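Long-range contacts in putative sugar ABC transport system, substrate-binding protein (Bordetella parapertussis, PDB 5IX8), which probably binds a carbohydrate in the periplasm as the substrate-binding component of an ABC transport system: residues L16-T21 against V75-L80; Q142-P147 against D193-T198. All coordinates share one frame; numbering follows the deposited sequence.

Contact 1. Residues L16-T21 against V75-L80; sequences LKLGVT and VDYAVL
Val-79 lies between Gly-19 and Thr-21 across two parallel strands: its N gives a hydrogen bond to Gly-19 O (2.7 Å) and its O takes one from Thr-21 N (2.8 Å). Gly-19 N reaches back to Tyr-77 O, completing the alternation of a regular parallel pairing. This is the tight part of the contact, with every residue buried. Val-75 CG1 stands 3.8 Å from Gly-19 N, close against a residue that has no side chain of its own on that face. On the other face the beta-branched Val-20 and Val-79, which suit extended chain, lie side by side, and Leu-18 CD2 packs on Tyr-77 CB at 3.6 Å.

Toward the partly exposed Lys-17 and Asp-76 the pairing is less regular. Lys-17 O accepts hydrogen bonds from Asp-76 N and, weakly, from Tyr-77 N (3.3 Å), while OD2 of Asp-76 takes Lys-17 N (2.9 Å) with its anti lone pair, so a carboxylate stands in for a backbone carbonyl. The Lys-17 chain bends at chi3 (69°) and its end leads away from Asp-76, NZ bonding weakly to Leu-73 O.

Both strands are inner members of a parallel sheet: 47-53 flanks 17-22, and 101-105 flanks 77-80. Helix 60-73 covers the face of Thr-21 and Ala-78, where Gln-63 and Gln-66 bind Thr-21 OG1; helix 254-270 covers the other, with Glu-268 holding Tyr-77 OH.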
ATOM      1  N   LEU A  16      -8.095  -7.999 -24.254  1.00 14.94           N
ATOM      2  CA  LEU A  16      -7.415  -8.172 -22.981  1.00 14.35           C
ATOM      3  C   LEU A  16      -8.405  -7.885 -21.865  1.00 14.43           C
ATOM      4  O   LEU A  16      -8.892  -6.757 -21.741  1.00 15.10           O
ATOM      5  CB  LEU A  16      -6.194  -7.251 -22.895  1.00 14.14           C
ATOM      6  CG  LEU A  16      -5.121  -7.607 -21.844  1.00 15.06           C
ATOM      7  CD1 LEU A  16      -3.881  -6.767 -22.069  1.00 15.32           C
ATOM      8  CD2 LEU A  16      -5.624  -7.487 -20.359  1.00 17.45           C
ATOM      9  N   LYS A  17      -8.703  -8.898 -21.061  1.00 13.55           N
ATOM     10  CA  LYS A  17      -9.659  -8.784 -19.959  1.00 13.87           C
ATOM     11  C   LYS A  17      -8.956  -8.972 -18.626  1.00 13.53           C
ATOM     12  O   LYS A  17      -8.156  -9.907 -18.460  1.00 14.38           O
ATOM     13  CB  LYS A  17     -10.782  -9.833 -20.089  1.00 16.50           C
ATOM     14  CG  LYS A  17     -11.621  -9.676 -21.352  1.00 19.11           C
ATOM     15  CD  LYS A  17     -12.428 -10.975 -21.664  1.00 24.81           C
ATOM     16  CE  LYS A  17     -13.513 -11.253 -20.679  1.00 27.34           C
ATOM     17  NZ  LYS A  17     -14.705 -11.986 -21.281  1.00 30.00           N
ATOM     18  N   LEU A  18      -9.250  -8.091 -17.681  1.00 11.88           N
ATOM     19  CA  LEU A  18      -8.706  -8.174 -16.331  1.00 12.64           C
ATOM     20  C   LEU A  18      -9.808  -8.465 -15.324  1.00 13.61           C
ATOM     21  O   LEU A  18     -10.908  -7.902 -15.416  1.00 14.64           O
ATOM     22  CB  LEU A  18      -8.028  -6.858 -15.904  1.00 13.63           C
ATOM     23  CG  LEU A  18      -6.921  -6.295 -16.790  1.00 13.32           C
ATOM     24  CD1 LEU A  18      -6.512  -4.868 -16.321  1.00 14.19           C
ATOM     25  CD2 LEU A  18      -5.763  -7.208 -16.728  1.00 14.92           C
ATOM     26  N   GLY A  19      -9.495  -9.279 -14.327  1.00 13.21           N
ATOM     27  CA  GLY A  19     -10.294  -9.353 -13.102  1.00 13.76           C
ATOM     28  C   GLY A  19      -9.416  -8.881 -11.962  1.00 13.64           C
ATOM     29  O   GLY A  19      -8.251  -9.254 -11.896  1.00 14.91           O
ATOM     30  N   VAL A  20      -9.987  -8.072 -11.062  1.00 14.01           N
ATOM     31  CA  VAL A  20      -9.244  -7.425  -9.976  1.00 14.33           C
ATOM     32  C   VAL A  20      -9.873  -7.814  -8.648  1.00 14.83           C
ATOM     33  O   VAL A  20     -11.084  -7.648  -8.466  1.00 16.03           O
ATOM     34  CB  VAL A  20      -9.268  -5.888 -10.112  1.00 14.04           C
ATOM     35  CG1 VAL A  20      -8.495  -5.214  -8.944  1.00 14.73           C
ATOM     36  CG2 VAL A  20      -8.761  -5.441 -11.481  1.00 14.09           C
ATOM     37  N   THR A  21      -9.058  -8.298  -7.706  1.00 12.88           N
ATOM     38  CA  THR A  21      -9.525  -8.412  -6.326  1.00 12.74           C
ATOM     39  C   THR A  21      -8.524  -7.771  -5.367  1.00 12.86           C
ATOM     40  O   THR A  21      -7.328  -8.068  -5.405  1.00 13.90           O
ATOM     41  CB  THR A  21      -9.807  -9.874  -5.937  1.00 13.47           C
ATOM     42  OG1 THR A  21     -10.158  -9.918  -4.560  1.00 13.97           O
ATOM     43  CG2 THR A  21      -8.614 -10.797  -6.199  1.00 13.63           C
ATOM     44  N   VAL A  75     -11.072 -14.166 -17.970  1.00 20.11           N
ATOM     45  CA  VAL A  75     -10.078 -13.107 -17.885  1.00 17.20           C
ATOM     46  C   VAL A  75      -8.726 -13.618 -18.386  1.00 16.34           C
ATOM     47  O   VAL A  75      -8.443 -14.817 -18.407  1.00 17.14           O
ATOM     48  CB  VAL A  75      -9.976 -12.555 -16.456  1.00 18.40           C
ATOM     49  CG1 VAL A  75     -11.349 -12.192 -15.906  1.00 17.09           C
ATOM     50  CG2 VAL A  75      -9.264 -13.502 -15.553  1.00 19.60           C
ATOM     51  N   ASP A  76      -7.894 -12.686 -18.826  1.00 14.33           N
ATOM     52  CA  ASP A  76      -6.527 -12.998 -19.232  1.00 14.22           C
ATOM     53  C   ASP A  76      -5.527 -12.818 -18.105  1.00 14.68           C
ATOM     54  O   ASP A  76      -4.551 -13.581 -18.016  1.00 15.33           O
ATOM     55  CB  ASP A  76      -6.136 -12.119 -20.426  1.00 16.25           C
ATOM     56  CG  ASP A  76      -7.067 -12.350 -21.620  1.00 17.94           C
ATOM     57  OD1 ASP A  76      -6.975 -13.437 -22.208  1.00 19.08           O
ATOM     58  OD2 ASP A  76      -7.892 -11.485 -21.963  1.00 18.19           O
ATOM     59  N   TYR A  77      -5.789 -11.866 -17.215  1.00 13.97           N
ATOM     60  CA  TYR A  77      -4.976 -11.616 -16.035  1.00 14.01           C
ATOM     61  C   TYR A  77      -5.887 -11.415 -14.847  1.00 14.00           C
ATOM     62  O   TYR A  77      -6.913 -10.734 -14.944  1.00 14.62           O
ATOM     63  CB  TYR A  77      -4.088 -10.374 -16.159  1.00 14.55           C
ATOM     64  CG  TYR A  77      -3.120 -10.495 -17.293  1.00 14.10           C
ATOM     65  CD1 TYR A  77      -3.494 -10.147 -18.575  1.00 15.06           C
ATOM     66  CD2 TYR A  77      -1.823 -10.964 -17.088  1.00 15.44           C
ATOM     67  CE1 TYR A  77      -2.619 -10.292 -19.628  1.00 15.67           C
ATOM     68  CE2 TYR A  77      -0.935 -11.093 -18.147  1.00 16.08           C
ATOM     69  CZ  TYR A  77      -1.343 -10.756 -19.411  1.00 16.85           C
ATOM     70  OH  TYR A  77      -0.488 -10.909 -20.476  1.00 17.98           O
ATOM     71  N   ALA A  78      -5.484 -11.981 -13.724  1.00 12.58           N
ATOM     72  CA  ALA A  78      -6.048 -11.639 -12.428  1.00 12.54           C
ATOM     73  C   ALA A  78      -5.109 -10.657 -11.766  1.00 12.79           C
ATOM     74  O   ALA A  78      -3.899 -10.841 -11.828  1.00 15.62           O
ATOM     75  CB  ALA A  78      -6.171 -12.900 -11.565  1.00 13.42           C
ATOM     76  N   VAL A  79      -5.650  -9.609 -11.149  1.00 11.01           N
ATOM     77  CA  VAL A  79      -4.854  -8.627 -10.417  1.00 11.19           C
ATOM     78  C   VAL A  79      -5.210  -8.769  -8.944  1.00 11.98           C
ATOM     79  O   VAL A  79      -6.387  -8.716  -8.590  1.00 13.32           O
ATOM     80  CB  VAL A  79      -5.143  -7.198 -10.915  1.00 11.74           C
ATOM     81  CG1 VAL A  79      -4.341  -6.158 -10.107  1.00 13.81           C
ATOM     82  CG2 VAL A  79      -4.878  -7.096 -12.412  1.00 12.92           C
ATOM     83  N   LEU A  80      -4.204  -8.967  -8.091  1.00 12.02           N
ATOM     84  CA  LEU A  80      -4.412  -9.429  -6.727  1.00 11.68           C
ATOM     85  C   LEU A  80      -3.686  -8.525  -5.738  1.00 12.44           C
ATOM     86  O   LEU A  80      -2.467  -8.361  -5.831  1.00 11.82           O
ATOM     87  CB  LEU A  80      -3.901 -10.871  -6.578  1.00 10.48           C
ATOM     88  CG  LEU A  80      -3.844 -11.399  -5.148  1.00 11.77           C
ATOM     89  CD1 LEU A  80      -5.272 -11.422  -4.544  1.00 12.59           C
ATOM     90  CD2 LEU A  80      -3.154 -12.793  -5.154  1.00 13.27           C
TER

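Contact 2. Residues Q142-P147 against D193-T198; sequences QVIVVP and DLLMRT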
ATOM      1  N   GLN A 142      11.353   9.042  23.048  1.00 18.58           N
ATOM      2  CA  GLN A 142      10.614   7.789  22.992  1.00 18.47           C
ATOM      3  C   GLN A 142       9.541   7.799  21.915  1.00 17.34           C
ATOM      4  O   GLN A 142       8.812   8.782  21.744  1.00 17.30           O
ATOM      5  CB  GLN A 142       9.986   7.467  24.342  1.00 19.86           C
ATOM      6  CG  GLN A 142      11.020   7.186  25.394  1.00 23.63           C
ATOM      7  CD  GLN A 142      10.400   6.827  26.737  1.00 27.06           C
ATOM      8  OE1 GLN A 142       9.283   6.313  26.799  1.00 27.98           O
ATOM      9  NE2 GLN A 142      11.129   7.102  27.822  1.00 29.46           N
ATOM     10  N   VAL A 143       9.430   6.668  21.223  1.00 16.05           N
ATOM     11  CA  VAL A 143       8.556   6.486  20.076  1.00 15.20           C
ATOM     12  C   VAL A 143       7.675   5.268  20.343  1.00 13.54           C
ATOM     13  O   VAL A 143       8.188   4.151  20.512  1.00 15.10           O
ATOM     14  CB  VAL A 143       9.368   6.274  18.782  1.00 15.29           C
ATOM     15  CG1 VAL A 143       8.419   6.089  17.573  1.00 14.73           C
ATOM     16  CG2 VAL A 143      10.376   7.450  18.549  1.00 16.06           C
ATOM     17  N   ILE A 144       6.358   5.474  20.375  1.00 12.64           N
ATOM     18  CA  ILE A 144       5.412   4.360  20.419  1.00 12.33           C
ATOM     19  C   ILE A 144       5.322   3.743  19.034  1.00 13.23           C
ATOM     20  O   ILE A 144       5.120   4.466  18.040  1.00 13.71           O
ATOM     21  CB  ILE A 144       4.030   4.849  20.870  1.00 12.98           C
ATOM     22  CG1 ILE A 144       4.026   5.164  22.369  1.00 12.67           C
ATOM     23  CG2 ILE A 144       2.952   3.810  20.494  1.00 12.72           C
ATOM     24  CD1 ILE A 144       2.913   6.158  22.804  1.00 12.40           C
ATOM     25  N   VAL A 145       5.411   2.409  18.963  1.00 11.78           N
ATOM     26  CA  VAL A 145       5.290   1.678  17.704  1.00 11.68           C
ATOM     27  C   VAL A 145       3.966   0.918  17.703  1.00 11.99           C
ATOM     28  O   VAL A 145       3.730   0.076  18.576  1.00 12.66           O
ATOM     29  CB  VAL A 145       6.471   0.722  17.478  1.00 12.80           C
ATOM     30  CG1 VAL A 145       6.237  -0.095  16.193  1.00 14.53           C
ATOM     31  CG2 VAL A 145       7.828   1.499  17.414  1.00 14.27           C
ATOM     32  N   VAL A 146       3.099   1.234  16.741  1.00 11.19           N
ATOM     33  CA  VAL A 146       1.825   0.542  16.510  1.00 11.49           C
ATOM     34  C   VAL A 146       2.027  -0.081  15.133  1.00 11.39           C
ATOM     35  O   VAL A 146       1.850   0.616  14.127  1.00 12.28           O
ATOM     36  CB  VAL A 146       0.621   1.503  16.545  1.00 12.90           C
ATOM     37  CG1 VAL A 146      -0.700   0.789  16.176  1.00 14.10           C
ATOM     38  CG2 VAL A 146       0.459   2.140  17.910  1.00 13.08           C
ATOM     39  N   PRO A 147       2.461  -1.344  15.037  1.00 12.04           N
ATOM     40  CA  PRO A 147       3.067  -1.844  13.800  1.00 11.21           C
ATOM     41  C   PRO A 147       2.094  -2.376  12.777  1.00 12.13           C
ATOM     42  O   PRO A 147       2.516  -2.672  11.651  1.00 13.41           O
ATOM     43  CB  PRO A 147       3.934  -3.009  14.294  1.00 11.31           C
ATOM     44  CG  PRO A 147       3.167  -3.548  15.439  1.00 11.00           C
ATOM     45  CD  PRO A 147       2.709  -2.262  16.162  1.00 11.20           C
ATOM     46  N   ASP A 193      -3.977   2.748  24.680  1.00 11.82           N
ATOM     47  CA  ASP A 193      -3.295   1.875  25.619  1.00 11.52           C
ATOM     48  C   ASP A 193      -1.801   2.201  25.700  1.00 11.55           C
ATOM     49  O   ASP A 193      -1.238   2.344  26.800  1.00 11.17           O
ATOM     50  CB  ASP A 193      -3.540   0.447  25.141  1.00 12.01           C
ATOM     51  CG  ASP A 193      -2.893  -0.574  25.992  1.00 14.07           C
ATOM     52  OD1 ASP A 193      -3.398  -0.817  27.101  1.00 14.85           O
ATOM     53  OD2 ASP A 193      -1.901  -1.170  25.524  1.00 15.67           O
ATOM     54  N   LEU A 194      -1.142   2.362  24.539  1.00 11.60           N
ATOM     55  CA  LEU A 194       0.303   2.598  24.582  1.00 11.49           C
ATOM     56  C   LEU A 194       0.657   3.999  25.074  1.00 12.46           C
ATOM     57  O   LEU A 194       1.706   4.150  25.720  1.00 12.94           O
ATOM     58  CB  LEU A 194       0.948   2.320  23.217  1.00 11.51           C
ATOM     59  CG  LEU A 194       1.020   0.804  22.975  1.00 13.09           C
ATOM     60  CD1 LEU A 194       1.080   0.489  21.453  1.00 14.63           C
ATOM     61  CD2 LEU A 194       2.198   0.182  23.747  1.00 14.43           C
ATOM     62  N   LEU A 195      -0.207   5.012  24.861  1.00 12.36           N
ATOM     63  CA  LEU A 195       0.084   6.334  25.448  1.00 13.51           C
ATOM     64  C   LEU A 195       0.061   6.265  26.964  1.00 14.77           C
ATOM     65  O   LEU A 195       0.886   6.899  27.646  1.00 13.76           O
ATOM     66  CB  LEU A 195      -0.924   7.392  24.968  1.00 13.12           C
ATOM     67  CG  LEU A 195      -0.767   7.875  23.524  1.00 12.54           C
ATOM     68  CD1 LEU A 195      -2.040   8.585  23.116  1.00 13.83           C
ATOM     69  CD2 LEU A 195       0.455   8.779  23.414  1.00 13.59           C
HETATM   70  N   MSE A 196      -0.891   5.515  27.514  1.00 14.58           N
HETATM   71  CA  MSE A 196      -0.969   5.377  28.961  1.00 15.75           C
HETATM   72  C   MSE A 196       0.284   4.654  29.487  1.00 15.50           C
HETATM   73  O   MSE A 196       0.841   5.008  30.529  1.00 17.46           O
HETATM   74  CB  MSE A 196      -2.242   4.618  29.372  1.00 18.14           C
HETATM   75  CG  MSE A 196      -2.426   4.543  30.890  1.00 20.64           C
HETATM   76 SE   MSE A 196      -4.118   3.764  31.290  0.46 21.51          SE
HETATM   77  CE  MSE A 196      -5.049   4.446  29.716  1.00 20.75           C
ATOM     78  N   ARG A 197       0.715   3.632  28.763  1.00 14.70           N
ATOM     79  CA  ARG A 197       1.852   2.817  29.194  1.00 14.44           C
ATOM     80  C   ARG A 197       3.194   3.465  28.909  1.00 15.33           C
ATOM     81  O   ARG A 197       4.218   3.006  29.450  1.00 16.96           O
ATOM     82  CB  ARG A 197       1.788   1.456  28.496  1.00 13.95           C
ATOM     83  CG  ARG A 197       0.585   0.632  28.981  1.00 13.75           C
ATOM     84  CD  ARG A 197       0.210  -0.512  27.982  1.00 15.05           C
ATOM     85  NE  ARG A 197       1.344  -1.414  27.814  1.00 17.17           N
ATOM     86  CZ  ARG A 197       1.486  -2.263  26.801  1.00 18.31           C
ATOM     87  NH1 ARG A 197       2.583  -2.981  26.727  1.00 20.08           N
ATOM     88  NH2 ARG A 197       0.544  -2.383  25.857  1.00 17.68           N
ATOM     89  N   THR A 198       3.228   4.490  28.058  1.00 15.61           N
ATOM     90  CA  THR A 198       4.472   5.134  27.635  1.00 15.45           C
ATOM     91  C   THR A 198       4.324   6.636  27.846  1.00 15.23           C
ATOM     92  O   THR A 198       4.272   7.423  26.897  1.00 14.74           O
ATOM     93  CB  THR A 198       4.784   4.787  26.181  1.00 15.45           C
ATOM     94  OG1 THR A 198       4.336   3.447  25.893  1.00 15.58           O
ATOM     95  CG2 THR A 198       6.262   4.855  25.914  1.00 16.44           C
TER
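Strand 142-145 and the last turn of helix 184-197, residues 193-197, run roughly antiparallel, at 151° between their directions, and their axes come within 9.3 Å, a separation that side chains must fill. The backbones come closest at Ile-144 and Leu-194, whose CA atoms are 6.8 Å apart.

Ile-144 supplies most of the strand's share, and its branched side chain serves three partners. CG2 lies against Leu-194 CB at 3.7 Å. In the other branch chi1 (-73°) swings CG1 to the side away from the carbonyl carbon, and an extended chi2 (157°) carries CD1 on to Leu-195 CD2, 3.6 Å away, the two side chains crossing at about a right angle. On its way CG1 passes Thr-198 CB, the two side chains running alongside but pointing opposite ways. Leu-194 extends the apolar patch along the strand: its CD1 approaches Val-146 CG2 at 4.0 Å. At the other end, the partly exposed Gln-142 lays OE1 against the methyl CG2 of Thr-198, so a polar residue meets the helix where the packing gives way to the surface.

Thr-198, where the chain departs from the helix, suits this place because it offers a methyl to the strand and a hydroxyl to its own helix: OG1 donates to Leu-194 O over 2.7 Å. Arg-224 binds the carbonyl oxygens of Leu-195 and Thr-198, tying down the same helix end. Further round, Arg-197 NH2 forms a salt bridge with Asp-193 OD2 in the guanidinium plane, while Leu-194 CD2 lies over one guanidinium face.

The chemistry is therefore divided: the helix end makes polar bonds within itself and to Arg-224, the strand's backbone bonds to chains beside it, and the two segments meet by mainly apolar van der Waals packing without a polar bond, as expected where a helix covers a sheet in an alpha/beta domain.

How the contacts relate
Both segments of contact 1 precede those of contact 2 in sequence, so the two follow one another along the chain. They lie on opposite sides of its centre, their own centres 41 Å apart and their nearest atoms about 19 Å apart, without touching. Contact 1 joins strands 17-22 and 77-80, inner members of the parallel six-stranded sheet; contact 2 sets helix 184-197 against strand 142-145 of the second, mixed sheet. Each sheet begins with the strand order 2-1-3, the alpha/beta arrangement of the two lobes of periplasmic binding proteins. The contacts thus represent strand pairing in one lobe and helix-on-sheet packing in the other. In this family ligands generally bind between the lobes.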